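Local coordinates for putative endonuclease/exonuclease/phosphatase family protein (Bacteroides thetaiotaomicron, PDB 3MPR), which probably hydrolyses phosphodiester bonds as a metal-dependent nuclease of the endonuclease/exonuclease/phosphatase family, with a DNase I-like fold, at residues 11-16 and 278-283; 30-35 and 58-63; 141-146 and 177-182; 100-105 and 119-124. All coordinates share one frame; numbering follows the deposited sequence.

Contact 1 (11-16 and 278-283); sequences SYNLRN and SDHFPV
The Tyr12 ring is sandwiched: Pro282 CB sits over the centre of one face, 3.7 Å from the ring centroid, Leu14 CD2 lies off-centre on the other, and the carbonyl O of His280 comes in at the edge, beside CE1. On the next residue, the Asn13 amide lies over one face of the His280 imidazole, the planes only 13° apart, with Asn13 CB 3.6 Å from the centroid. At the edge of that imidazole, in its plane, Asp279 OD1 accepts from His280 ND1 (3.2 Å) and so limits the ring's rotation. Asn13 OD1 accepts from Arg15 N, closing an Asx turn, a fold-back allowed by a chi1 of 180°. Ser278 OG donates to Asn13 O over 2.6 Å. Further out, Asp279 OD2 lies over a face of the Arg15 guanidinium, a long, purely electrostatic pairing; the guanidinium also forms salt bridges with Asp21 and Glu51. Only at Ser11 and Val283 do the chains pair as antiparallel strands, through two 3.0 Å bonds. Water 1 ties Tyr12 OH to Ser278 N and His280 O. Glu51 is a magnesium-binding residue, though no metal is bound to this chain in the model, consistent with the metal-site end of a DNase I-like fold. The imidazole is thus pinned at its edge by Asp279 and on its face by Asn13, whose ND2 is taken up by Glu51 and Asp178.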
loop_
_atom_site.group_PDB
_atom_site.type_symbol
_atom_site.label_atom_id
_atom_site.label_comp_id
_atom_site.label_asym_id
_atom_site.label_seq_id
_atom_site.Cartn_x
_atom_site.Cartn_y
_atom_site.Cartn_z
ATOM N N SER A 11 0.693 2.773 -13.008
ATOM C CA SER A 11 1.199 3.853 -13.834
ATOM C C SER A 11 1.923 4.789 -12.873
ATOM O O SER A 11 1.381 5.165 -11.835
ATOM C CB SER A 11 0.043 4.588 -14.514
ATOM O OG SER A 11 0.539 5.629 -15.359
ATOM N N TYR A 12 3.154 5.150 -13.191
ATOM C CA TYR A 12 3.939 5.958 -12.251
ATOM C C TYR A 12 4.884 6.862 -13.010
ATOM O O TYR A 12 5.822 6.383 -13.653
ATOM C CB TYR A 12 4.753 5.033 -11.355
ATOM C CG TYR A 12 5.215 5.620 -10.033
ATOM C CD1 TYR A 12 4.932 6.931 -9.679
ATOM C CD2 TYR A 12 5.932 4.841 -9.134
ATOM C CE1 TYR A 12 5.355 7.453 -8.457
ATOM C CE2 TYR A 12 6.362 5.355 -7.904
ATOM C CZ TYR A 12 6.074 6.657 -7.576
ATOM O OH TYR A 12 6.494 7.160 -6.360
ATOM N N ASN A 13 4.644 8.168 -12.932
ATOM C CA ASN A 13 5.572 9.141 -13.494
ATOM C C ASN A 13 6.724 9.347 -12.511
ATOM O O ASN A 13 6.526 9.874 -11.420
ATOM C CB ASN A 13 4.851 10.460 -13.765
ATOM C CG ASN A 13 5.771 11.520 -14.345
ATOM O OD1 ASN A 13 6.958 11.559 -14.037
ATOM N ND2 ASN A 13 5.225 12.376 -15.196
ATOM N N LEU A 14 7.925 8.927 -12.901
ATOM C CA LEU A 14 9.058 8.859 -11.976
ATOM C C LEU A 14 9.834 10.177 -11.891
ATOM O O LEU A 14 10.757 10.311 -11.082
ATOM C CB LEU A 14 9.990 7.697 -12.352
ATOM C CG LEU A 14 9.330 6.312 -12.438
ATOM C CD1 LEU A 14 10.390 5.217 -12.414
ATOM C CD2 LEU A 14 8.332 6.100 -11.310
ATOM N N ARG A 15 9.452 11.136 -12.731
ATOM C CA ARG A 15 10.072 12.465 -12.761
ATOM C C ARG A 15 11.501 12.451 -13.325
ATOM O O ARG A 15 12.407 11.811 -12.784
ATOM C CB ARG A 15 10.038 13.118 -11.377
ATOM C CG ARG A 15 10.589 14.541 -11.337
ATOM C CD ARG A 15 9.822 15.436 -12.305
ATOM N NE ARG A 15 10.217 16.842 -12.218
ATOM C CZ ARG A 15 9.942 17.734 -13.163
ATOM N NH1 ARG A 15 9.287 17.350 -14.254
ATOM N NH2 ARG A 15 10.325 18.996 -13.029
ATOM N N ASN A 16 11.698 13.157 -14.430
ATOM C CA ASN A 16 13.011 13.169 -15.060
ATOM C C ASN A 16 14.076 13.695 -14.097
ATOM O O ASN A 16 13.822 14.600 -13.299
ATOM C CB ASN A 16 12.984 13.997 -16.344
ATOM C CG ASN A 16 12.908 15.477 -16.075
ATOM O OD1 ASN A 16 11.837 16.077 -16.117
ATOM N ND2 ASN A 16 14.051 16.078 -15.785
ATOM N N SER A 278 8.027 10.629 -5.919
ATOM C CA SER A 278 8.042 11.364 -7.182
ATOM C C SER A 278 7.055 12.511 -7.087
ATOM O O SER A 278 6.365 12.643 -6.089
ATOM C CB SER A 278 7.685 10.464 -8.365
ATOM O OG SER A 278 7.702 11.230 -9.558
ATOM N N ASP A 279 6.986 13.353 -8.112
ATOM C CA ASP A 279 6.014 14.440 -8.061
ATOM C C ASP A 279 4.620 14.015 -8.532
ATOM O O ASP A 279 3.689 14.827 -8.579
ATOM C CB ASP A 279 6.520 15.725 -8.741
ATOM C CG ASP A 279 6.651 15.595 -10.239
ATOM O OD1 ASP A 279 6.715 14.455 -10.745
ATOM O OD2 ASP A 279 6.696 16.650 -10.909
ATOM N N HIS A 280 4.470 12.730 -8.852
ATOM C CA HIS A 280 3.138 12.127 -8.926
ATOM C C HIS A 280 3.040 11.026 -7.868
ATOM O O HIS A 280 4.058 10.551 -7.351
ATOM C CB HIS A 280 2.889 11.487 -10.291
ATOM C CG HIS A 280 2.858 12.456 -11.433
ATOM N ND1 HIS A 280 3.939 13.241 -11.785
ATOM C CD2 HIS A 280 1.885 12.732 -12.331
ATOM C CE1 HIS A 280 3.623 13.971 -12.844
ATOM N NE2 HIS A 280 2.383 13.678 -13.195
ATOM N N PHE A 281 1.816 10.606 -7.570
ATOM C CA PHE A 281 1.611 9.363 -6.833
ATOM C C PHE A 281 1.402 8.234 -7.829
ATOM O O PHE A 281 0.774 8.446 -8.853
ATOM C CB PHE A 281 0.379 9.463 -5.944
ATOM C CG PHE A 281 0.501 10.498 -4.863
ATOM C CD1 PHE A 281 1.553 10.456 -3.969
ATOM C CD2 PHE A 281 -0.437 11.507 -4.739
ATOM C CE1 PHE A 281 1.676 11.401 -2.975
ATOM C CE2 PHE A 281 -0.315 12.461 -3.742
ATOM C CZ PHE A 281 0.745 12.404 -2.866
ATOM N N PRO A 282 1.900 7.023 -7.516
ATOM C CA PRO A 282 1.579 5.883 -8.385
ATOM C C PRO A 282 0.098 5.535 -8.321
ATOM O O PRO A 282 -0.536 5.667 -7.280
ATOM C CB PRO A 282 2.402 4.736 -7.794
ATOM C CG PRO A 282 2.684 5.125 -6.404
ATOM C CD PRO A 282 2.735 6.634 -6.364
ATOM N N VAL A 283 -0.450 5.098 -9.448
ATOM C CA VAL A 283 -1.794 4.568 -9.470
ATOM C C VAL A 283 -1.665 3.052 -9.598
ATOM O O VAL A 283 -1.021 2.564 -10.520
ATOM C CB VAL A 283 -2.591 5.104 -10.678
ATOM C CG1 VAL A 283 -3.919 4.361 -10.813
ATOM C CG2 VAL A 283 -2.819 6.622 -10.558
HETATM O O HOH W 1 5.192 9.309 -5.206
HETATM O O HOH W 2 2.047 8.595 -11.586
#

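Contact 2 (30-35 and 58-63)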
loop_
_atom_site.group_PDB
_atom_site.type_symbol
_atom_site.label_atom_id
_atom_site.label_comp_id
_atom_site.label_asym_id
_atom_site.label_seq_id
_atom_site.Cartn_x
_atom_site.Cartn_y
_atom_site.Cartn_z
ATOM N N GLN A 30 18.338 10.303 -4.432
ATOM C CA GLN A 30 17.712 10.115 -3.132
ATOM C C GLN A 30 16.338 9.432 -3.253
ATOM O O GLN A 30 15.953 8.634 -2.397
ATOM C CB GLN A 30 17.589 11.483 -2.452
ATOM C CG GLN A 30 16.797 11.510 -1.165
ATOM C CD GLN A 30 16.863 12.862 -0.472
ATOM O OE1 GLN A 30 17.887 13.215 0.107
ATOM N NE2 GLN A 30 15.766 13.617 -0.520
ATOM N N ARG A 31 15.622 9.730 -4.335
ATOM C CA ARG A 31 14.218 9.319 -4.497
ATOM C C ARG A 31 14.052 7.901 -4.992
ATOM O O ARG A 31 13.183 7.169 -4.525
ATOM C CB ARG A 31 13.510 10.200 -5.539
ATOM C CG ARG A 31 13.361 11.645 -5.174
ATOM C CD ARG A 31 12.384 12.351 -6.105
ATOM N NE ARG A 31 12.869 12.568 -7.469
ATOM C CZ ARG A 31 12.459 11.868 -8.526
ATOM N NH1 ARG A 31 11.574 10.874 -8.370
ATOM N NH2 ARG A 31 12.933 12.162 -9.739
ATOM N N TYR A 32 14.852 7.523 -5.986
ATOM C CA TYR A 32 14.577 6.289 -6.711
ATOM C C TYR A 32 14.675 4.999 -5.892
ATOM O O TYR A 32 13.938 4.053 -6.150
ATOM C CB TYR A 32 15.351 6.220 -8.048
ATOM C CG TYR A 32 16.713 5.549 -8.023
ATOM C CD1 TYR A 32 16.833 4.173 -7.933
ATOM C CD2 TYR A 32 17.877 6.305 -8.138
ATOM C CE1 TYR A 32 18.084 3.558 -7.926
ATOM C CE2 TYR A 32 19.118 5.710 -8.125
ATOM C CZ TYR A 32 19.222 4.343 -8.024
ATOM O OH TYR A 32 20.468 3.764 -8.027
ATOM N N PRO A 33 15.564 4.959 -4.885
ATOM C CA PRO A 33 15.561 3.741 -4.076
ATOM C C PRO A 33 14.213 3.543 -3.374
ATOM O O PRO A 33 13.780 2.406 -3.211
ATOM C CB PRO A 33 16.680 3.993 -3.063
ATOM C CG PRO A 33 17.632 4.926 -3.802
ATOM C CD PRO A 33 16.687 5.849 -4.545
ATOM N N VAL A 34 13.551 4.632 -2.991
ATOM C CA VAL A 34 12.207 4.549 -2.389
ATOM C C VAL A 34 11.158 4.121 -3.424
ATOM O O VAL A 34 10.315 3.255 -3.158
ATOM C CB VAL A 34 11.803 5.901 -1.751
ATOM C CG1 VAL A 34 10.451 5.786 -1.041
ATOM C CG2 VAL A 34 12.879 6.358 -0.762
ATOM N N ILE A 35 11.204 4.732 -4.605
ATOM C CA ILE A 35 10.360 4.297 -5.719
ATOM C C ILE A 35 10.473 2.781 -5.932
ATOM O O ILE A 35 9.462 2.091 -6.041
ATOM C CB ILE A 35 10.715 5.046 -7.026
ATOM C CG1 ILE A 35 10.383 6.534 -6.902
ATOM C CG2 ILE A 35 10.008 4.412 -8.243
ATOM C CD1 ILE A 35 10.876 7.393 -8.085
ATOM N N LYS A 58 18.197 2.446 -16.154
ATOM C CA LYS A 58 19.223 1.491 -15.730
ATOM C C LYS A 58 19.303 1.399 -14.205
ATOM O O LYS A 58 19.476 0.322 -13.644
ATOM C CB LYS A 58 20.582 1.872 -16.332
ATOM C CG LYS A 58 20.669 1.495 -17.806
ATOM C CD LYS A 58 21.941 2.009 -18.446
ATOM C CE LYS A 58 22.000 1.625 -19.922
ATOM N NZ LYS A 58 23.205 2.254 -20.547
ATOM N N ASP A 59 19.176 2.541 -13.543
ATOM C CA ASP A 59 19.124 2.582 -12.083
ATOM C C ASP A 59 17.944 1.776 -11.565
ATOM O O ASP A 59 18.059 1.021 -10.593
ATOM C CB ASP A 59 18.950 4.019 -11.586
ATOM C CG ASP A 59 20.121 4.908 -11.930
ATOM O OD1 ASP A 59 21.203 4.367 -12.237
ATOM O OD2 ASP A 59 19.949 6.147 -11.882
HETATM N N MSE A 60 16.793 1.953 -12.199
HETATM C CA MSE A 60 15.589 1.276 -11.722
HETATM C C MSE A 60 15.715 -0.224 -11.905
HETATM O O MSE A 60 15.403 -0.989 -11.000
HETATM C CB MSE A 60 14.329 1.814 -12.417
HETATM C CG MSE A 60 13.938 3.219 -11.976
HETATM SE SE MSE A 60 13.377 3.253 -10.078
HETATM C CE MSE A 60 12.057 1.834 -10.161
ATOM N N LYS A 61 16.185 -0.659 -13.069
ATOM C CA LYS A 61 16.374 -2.089 -13.277
ATOM C C LYS A 61 17.376 -2.658 -12.256
ATOM O O LYS A 61 17.160 -3.726 -11.691
ATOM C CB LYS A 61 16.809 -2.379 -14.718
ATOM C CG LYS A 61 17.012 -3.852 -15.015
ATOM C CD LYS A 61 17.229 -4.091 -16.509
ATOM C CE LYS A 61 17.449 -5.562 -16.795
ATOM N NZ LYS A 61 17.794 -5.765 -18.237
ATOM N N GLU A 62 18.461 -1.940 -12.000
ATOM C CA GLU A 62 19.412 -2.413 -10.999
ATOM C C GLU A 62 18.718 -2.552 -9.642
ATOM O O GLU A 62 18.973 -3.500 -8.904
ATOM C CB GLU A 62 20.623 -1.483 -10.898
ATOM C CG GLU A 62 21.578 -1.830 -9.758
ATOM C CD GLU A 62 22.743 -0.867 -9.677
ATOM O OE1 GLU A 62 22.507 0.339 -9.468
ATOM O OE2 GLU A 62 23.898 -1.310 -9.833
ATOM N N ALA A 63 17.826 -1.616 -9.331
ATOM C CA ALA A 63 17.123 -1.633 -8.049
ATOM C C ALA A 63 15.982 -2.636 -8.028
ATOM O O ALA A 63 15.381 -2.862 -6.977
ATOM C CB ALA A 63 16.591 -0.242 -7.707
HETATM O O HOH W 3 20.164 1.212 -8.718
#
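Tyr32 lays one face of its ring against Asp59, whose CB stands 3.8 Å from the ring centroid, and whose carboxylate runs nearly parallel to the ring, 15° between planes. Pro33 CD occupies the opposite face, and Ala63 CB comes up to the ring edge beside CE1 at 4.1 Å. The selenium of Met60, a selenomethionine, approaches obliquely in a Met-aromatic contact, 5.3 Å from the centroid; the chain, bent at chi2 and chi3, then brings CE 3.8 Å from Ile35 CG2. No direct hydrogen bond joins the segments. Instead Tyr32 OH donates to water 3 (2.7 Å), which in turn donates hydrogen bonds to Asp59 O and Glu62 OE1. The axes of 30-35 and 58-63 cross at -43°, 9.8 Å apart at their closest; the parent helices both pack on the outer side of the seven-strand sheet of the DNase I-like sandwich. With Tyr32 cut back to alanine, the space over Asp59 CB would probably be left unfilled and water 3 without its phenolic donor. Behind the first shell, Trp28 stacks on Tyr32, touches Ile35 and Met60, and gives its indole N-H to Asp59 OD2. Ala63 also rests on Ala36, one turn on from Tyr32.

Contact 3 (141-146 and 177-182)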
loop_
_atom_site.group_PDB
_atom_site.type_symbol
_atom_site.label_atom_id
_atom_site.label_comp_id
_atom_site.label_asym_id
_atom_site.label_seq_id
_atom_site.Cartn_x
_atom_site.Cartn_y
_atom_site.Cartn_z
ATOM N N LEU A 141 2.111 5.903 -22.192
ATOM C CA LEU A 141 2.438 7.146 -22.888
ATOM C C LEU A 141 2.509 8.336 -21.938
ATOM O O LEU A 141 2.195 8.230 -20.754
ATOM C CB LEU A 141 1.420 7.432 -24.014
ATOM C CG LEU A 141 -0.071 7.574 -23.652
ATOM C CD1 LEU A 141 -0.375 8.911 -22.968
ATOM C CD2 LEU A 141 -0.929 7.445 -24.897
ATOM N N HIS A 142 2.922 9.468 -22.490
ATOM C CA HIS A 142 2.969 10.730 -21.774
ATOM C C HIS A 142 2.552 11.793 -22.779
ATOM O O HIS A 142 3.263 12.041 -23.751
ATOM C CB HIS A 142 4.391 10.996 -21.267
ATOM C CG HIS A 142 4.509 12.222 -20.419
ATOM N ND1 HIS A 142 5.659 12.546 -19.732
ATOM C CD2 HIS A 142 3.615 13.201 -20.139
ATOM C CE1 HIS A 142 5.471 13.676 -19.069
ATOM N NE2 HIS A 142 4.240 14.096 -19.303
HETATM N N MSE A 143 1.384 12.385 -22.553
HETATM C CA MSE A 143 0.764 13.332 -23.479
HETATM C C MSE A 143 1.450 14.706 -23.476
HETATM O O MSE A 143 2.173 15.048 -22.541
HETATM C CB MSE A 143 -0.701 13.518 -23.103
HETATM C CG MSE A 143 -1.583 12.299 -23.267
HETATM SE SE MSE A 143 -1.882 11.986 -25.177
HETATM C CE MSE A 143 -3.702 11.313 -25.089
ATOM N N ASP A 144 1.204 15.503 -24.517
ATOM C CA ASP A 144 1.782 16.841 -24.585
ATOM C C ASP A 144 0.968 17.790 -23.706
ATOM O O ASP A 144 -0.247 17.646 -23.595
ATOM C CB ASP A 144 1.809 17.349 -26.027
ATOM C CG ASP A 144 2.648 18.603 -26.181
ATOM O OD1 ASP A 144 2.075 19.695 -26.374
ATOM O OD2 ASP A 144 3.878 18.492 -26.087
ATOM N N HIS A 145 1.628 18.765 -23.085
ATOM C CA HIS A 145 0.924 19.654 -22.158
ATOM C C HIS A 145 0.278 20.855 -22.845
ATOM O O HIS A 145 -0.653 21.446 -22.309
ATOM C CB HIS A 145 1.856 20.124 -21.039
ATOM C CG HIS A 145 3.083 20.825 -21.530
ATOM N ND1 HIS A 145 3.990 20.231 -22.382
ATOM C CD2 HIS A 145 3.551 22.075 -21.297
ATOM C CE1 HIS A 145 4.965 21.082 -22.649
ATOM N NE2 HIS A 145 4.727 22.205 -21.996
ATOM N N ILE A 146 0.770 21.198 -24.033
ATOM C CA ILE A 146 0.289 22.365 -24.774
ATOM C C ILE A 146 -0.732 22.018 -25.856
ATOM O O ILE A 146 -1.748 22.697 -25.997
ATOM C CB ILE A 146 1.447 23.112 -25.474
ATOM C CG1 ILE A 146 2.478 23.619 -24.457
ATOM C CG2 ILE A 146 0.904 24.250 -26.338
ATOM C CD1 ILE A 146 1.890 24.429 -23.320
ATOM N N GLY A 177 -0.445 5.947 -18.273
ATOM C CA GLY A 177 0.307 7.101 -18.725
ATOM C C GLY A 177 0.085 8.337 -17.896
ATOM O O GLY A 177 -0.748 8.349 -16.991
ATOM N N ASP A 178 0.863 9.366 -18.204
ATOM C CA ASP A 178 0.631 10.712 -17.698
ATOM C C ASP A 178 -0.079 11.449 -18.827
ATOM O O ASP A 178 0.505 11.698 -19.886
ATOM C CB ASP A 178 1.961 11.376 -17.361
ATOM C CG ASP A 178 1.810 12.825 -16.878
ATOM O OD1 ASP A 178 0.735 13.426 -17.059
ATOM O OD2 ASP A 178 2.795 13.370 -16.335
ATOM N N PHE A 179 -1.347 11.770 -18.610
ATOM C CA PHE A 179 -2.173 12.375 -19.653
ATOM C C PHE A 179 -2.213 13.901 -19.567
ATOM O O PHE A 179 -2.880 14.557 -20.368
ATOM C CB PHE A 179 -3.569 11.748 -19.656
ATOM C CG PHE A 179 -3.553 10.292 -20.010
ATOM C CD1 PHE A 179 -3.204 9.334 -19.059
ATOM C CD2 PHE A 179 -3.835 9.880 -21.305
ATOM C CE1 PHE A 179 -3.160 7.986 -19.398
ATOM C CE2 PHE A 179 -3.794 8.539 -21.654
ATOM C CZ PHE A 179 -3.460 7.586 -20.698
ATOM N N ASN A 180 -1.462 14.438 -18.603
ATOM C CA ASN A 180 -1.195 15.876 -18.463
ATOM C C ASN A 180 -2.390 16.729 -18.056
ATOM O O ASN A 180 -2.230 17.669 -17.287
ATOM C CB ASN A 180 -0.495 16.459 -19.708
ATOM C CG ASN A 180 0.974 16.801 -19.442
ATOM O OD1 ASN A 180 1.854 16.582 -20.290
ATOM N ND2 ASN A 180 1.245 17.334 -18.255
ATOM N N VAL A 181 -3.585 16.395 -18.542
ATOM C CA VAL A 181 -4.784 17.108 -18.103
ATOM C C VAL A 181 -5.784 16.158 -17.462
ATOM O O VAL A 181 -5.744 14.956 -17.700
ATOM C CB VAL A 181 -5.488 17.822 -19.260
ATOM C CG1 VAL A 181 -4.543 18.822 -19.929
ATOM C CG2 VAL A 181 -6.033 16.790 -20.260
ATOM N N ASP A 182 -6.696 16.709 -16.669
ATOM C CA ASP A 182 -7.561 15.880 -15.835
ATOM C C ASP A 182 -8.836 15.383 -16.514
ATOM O O ASP A 182 -9.053 15.593 -17.718
ATOM C CB ASP A 182 -7.864 16.577 -14.496
ATOM C CG ASP A 182 -8.913 17.680 -14.617
ATOM O OD1 ASP A 182 -9.531 17.837 -15.686
ATOM O OD2 ASP A 182 -9.136 18.379 -13.619
HETATM O O HOH W 4 3.046 15.811 -16.810
#
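Backbone bonds set the parallel register: Asp178 N donates to Leu141 O, and Met143 N to Asp178 O in a 2.9 Å bond. Gly177 CA comes within 3.0 Å of Leu141 O; a CB there would clash, and press on the preceding carbonyl too, so glycine is required. Among the polar side chains, His142 and Asp178 lie side by side, ring and carboxylate stacked 13° apart, with Asp178 CB 4.0 Å from the ring centroid. Asp178, its carboxylate swung away from the backbone N (chi1 177°), accepts from Asn180 N at OD1 in an Asx turn and from water 4 at OD2 (2.5 Å). That water also bonds His142 NE2, bridging two groups that do not bond directly. Replacing His142 with an alanine would probably strip Asp178 of its stacked neighbour and water 4 of one partner. Apolar contacts gather on the Leu141 side and just beyond the strand ends: Leu141 CD1 rests 4.1 Å from the Phe179 ring centroid, over one face, and Met143 CG reaches Phe179 CD2 at 3.8 Å. The pairing joins the strands of a beta-alpha-beta unit, with helix 148-164 against Leu141 and Met143 and strand 46-50 facing His142 and Asp178.

Contact 4 (100-105 and 119-124)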
loop_
_atom_site.group_PDB
_atom_site.type_symbol
_atom_site.label_atom_id
_atom_site.label_comp_id
_atom_site.label_asym_id
_atom_site.label_seq_id
_atom_site.Cartn_x
_atom_site.Cartn_y
_atom_site.Cartn_z
ATOM N N ASP A 100 7.016 0.827 -30.432
ATOM C CA ASP A 100 6.810 2.214 -30.009
ATOM C C ASP A 100 6.273 2.963 -31.211
ATOM O O ASP A 100 6.634 2.654 -32.349
ATOM C CB ASP A 100 8.133 2.871 -29.588
ATOM C CG ASP A 100 8.986 1.970 -28.711
ATOM O OD1 ASP A 100 9.694 1.108 -29.270
ATOM O OD2 ASP A 100 8.955 2.123 -27.464
ATOM N N PHE A 101 5.422 3.944 -30.963
ATOM C CA PHE A 101 4.988 4.863 -32.004
ATOM C C PHE A 101 4.888 6.272 -31.424
ATOM O O PHE A 101 4.566 6.441 -30.240
ATOM C CB PHE A 101 3.664 4.407 -32.654
ATOM C CG PHE A 101 2.510 4.223 -31.682
ATOM C CD1 PHE A 101 2.303 3.008 -31.048
ATOM C CD2 PHE A 101 1.603 5.249 -31.457
ATOM C CE1 PHE A 101 1.233 2.835 -30.172
ATOM C CE2 PHE A 101 0.539 5.086 -30.581
ATOM C CZ PHE A 101 0.354 3.874 -29.939
ATOM N N TRP A 102 5.182 7.280 -32.242
ATOM C CA TRP A 102 5.051 8.668 -31.803
ATOM C C TRP A 102 3.618 9.142 -31.971
ATOM O O TRP A 102 2.908 8.681 -32.855
ATOM C CB TRP A 102 6.045 9.580 -32.545
ATOM C CG TRP A 102 7.427 9.436 -31.977
ATOM C CD1 TRP A 102 8.020 10.249 -31.061
ATOM C CD2 TRP A 102 8.351 8.370 -32.226
ATOM N NE1 TRP A 102 9.263 9.773 -30.738
ATOM C CE2 TRP A 102 9.492 8.620 -31.443
ATOM C CE3 TRP A 102 8.330 7.238 -33.047
ATOM C CZ2 TRP A 102 10.603 7.777 -31.452
ATOM C CZ3 TRP A 102 9.440 6.401 -33.060
ATOM C CH2 TRP A 102 10.556 6.675 -32.268
ATOM N N LEU A 103 3.187 10.034 -31.088
ATOM C CA LEU A 103 1.820 10.531 -31.124
ATOM C C LEU A 103 1.776 11.703 -32.100
ATOM O O LEU A 103 1.854 12.865 -31.707
ATOM C CB LEU A 103 1.374 10.942 -29.717
ATOM C CG LEU A 103 1.500 9.802 -28.697
ATOM C CD1 LEU A 103 1.143 10.268 -27.285
ATOM C CD2 LEU A 103 0.639 8.594 -29.119
ATOM N N SER A 104 1.680 11.375 -33.385
ATOM C CA SER A 104 1.716 12.381 -34.437
ATOM C C SER A 104 1.099 11.849 -35.723
ATOM O O SER A 104 0.653 10.699 -35.787
ATOM C CB SER A 104 3.153 12.812 -34.709
ATOM O OG SER A 104 3.877 11.796 -35.389
ATOM N N GLU A 105 1.077 12.700 -36.749
ATOM C CA GLU A 105 0.596 12.313 -38.066
ATOM C C GLU A 105 1.535 11.306 -38.719
ATOM O O GLU A 105 1.164 10.640 -39.683
ATOM C CB GLU A 105 0.468 13.544 -38.974
ATOM C CG GLU A 105 -0.447 14.632 -38.448
ATOM C CD GLU A 105 0.280 15.651 -37.581
ATOM O OE1 GLU A 105 1.188 15.263 -36.816
ATOM O OE2 GLU A 105 -0.057 16.850 -37.672
ATOM N N PRO A 119 7.983 16.146 -28.996
ATOM C CA PRO A 119 7.620 14.801 -29.463
ATOM C C PRO A 119 7.178 13.967 -28.275
ATOM O O PRO A 119 7.675 14.154 -27.167
ATOM C CB PRO A 119 8.929 14.249 -30.026
ATOM C CG PRO A 119 10.005 15.025 -29.287
ATOM C CD PRO A 119 9.429 16.409 -29.125
ATOM N N ARG A 120 6.237 13.065 -28.503
ATOM C CA ARG A 120 5.654 12.269 -27.424
ATOM C C ARG A 120 5.549 10.845 -27.931
ATOM O O ARG A 120 5.141 10.615 -29.067
ATOM C CB ARG A 120 4.269 12.804 -27.057
ATOM C CG ARG A 120 4.261 14.282 -26.678
ATOM C CD ARG A 120 4.922 14.522 -25.328
ATOM N NE ARG A 120 4.874 15.929 -24.940
ATOM C CZ ARG A 120 5.090 16.378 -23.706
ATOM N NH1 ARG A 120 5.379 15.532 -22.725
ATOM N NH2 ARG A 120 5.018 17.682 -23.450
ATOM N N ILE A 121 5.924 9.887 -27.098
ATOM C CA ILE A 121 6.024 8.513 -27.548
ATOM C C ILE A 121 5.099 7.612 -26.740
ATOM O O ILE A 121 4.898 7.824 -25.541
ATOM C CB ILE A 121 7.496 8.017 -27.480
ATOM C CG1 ILE A 121 7.701 6.758 -28.334
ATOM C CG2 ILE A 121 7.937 7.775 -26.025
ATOM C CD1 ILE A 121 9.143 6.262 -28.365
ATOM N N CYS A 122 4.504 6.639 -27.420
ATOM C CA CYS A 122 3.756 5.579 -26.773
ATOM C C CYS A 122 4.521 4.285 -27.009
ATOM O O CYS A 122 4.828 3.940 -28.155
ATOM C CB CYS A 122 2.342 5.479 -27.355
ATOM S SG CYS A 122 1.396 4.100 -26.699
ATOM N N SER A 123 4.872 3.597 -25.924
ATOM C CA SER A 123 5.538 2.309 -26.015
ATOM C C SER A 123 4.560 1.221 -25.593
ATOM O O SER A 123 3.697 1.438 -24.744
ATOM C CB SER A 123 6.782 2.265 -25.121
ATOM O OG SER A 123 7.714 3.258 -25.499
ATOM N N TRP A 124 4.700 0.039 -26.178
ATOM C CA TRP A 124 3.742 -1.012 -25.914
ATOM C C TRP A 124 4.413 -2.364 -25.968
ATOM O O TRP A 124 5.507 -2.524 -26.534
ATOM C CB TRP A 124 2.589 -0.938 -26.929
ATOM C CG TRP A 124 3.075 -1.117 -28.358
ATOM C CD1 TRP A 124 3.509 -0.145 -29.210
ATOM C CD2 TRP A 124 3.208 -2.358 -29.056
ATOM N NE1 TRP A 124 3.897 -0.709 -30.413
ATOM C CE2 TRP A 124 3.708 -2.067 -30.340
ATOM C CE3 TRP A 124 2.930 -3.689 -28.723
ATOM C CZ2 TRP A 124 3.958 -3.061 -31.285
ATOM C CZ3 TRP A 124 3.167 -4.673 -29.658
ATOM C CH2 TRP A 124 3.682 -4.357 -30.929
HETATM O O HOH W 5 4.320 0.644 -32.946
#
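Phe101 turns one face to Cys122, whose CB lies 3.9 Å from the ring centroid while SG reaches obliquely to CZ at 3.4 Å. The ring's CG sits between its backbone N and carbonyl carbon (chi1 57°), a turn that carries it across the neighbouring strand, where its edge meets Trp124 CD1; the two aromatic planes are inclined at 40°. On the reverse side of the sheet, Trp102 and Ile121 run alongside each other, Ile121 CD1 lying 4.1 Å from the centroid of the six-membered ring, over its face, and also touching Asp100 CB. Phe101 and Cys122 exchange both backbone bonds, and Leu103 N adds a third to Arg120 O, zipping an antiparallel pair at the margin of the six-strand sheet. Helix 148-164 packs on Phe101 and Leu103. The polar end belongs to Ser123 OG, which donates to the anti lone pair of Asp100 OD2 (2.6 Å); since Val72 N also bonds OD2, two donors steady this oxygen and would probably stabilise the carboxylate as an anion.

Overall arrangement
Contacts 1 and 3 probably frame the metal site, their centres 12 Å apart, each on a different sheet of the sandwich. Asn13 ND2 of contact 1 reaches Asp178 OD2 of contact 3 at 2.9 Å. Glu51 lies near both: its side chain is about 3 Å from that of Asn13 and about 4 Å from that of His142. Contact 4 continues the six-strand sheet and reaches contact 3 through the salt bridge Arg120 NE to Asp144 OD2, 3.0 Å. Contact 2 backs contact 1 from outside, Arg31 NH1 and NH2 probably bonding Leu14 O and Arg15 O. Contacts 2 and 4 stay apart, nearest atoms about 14 Å.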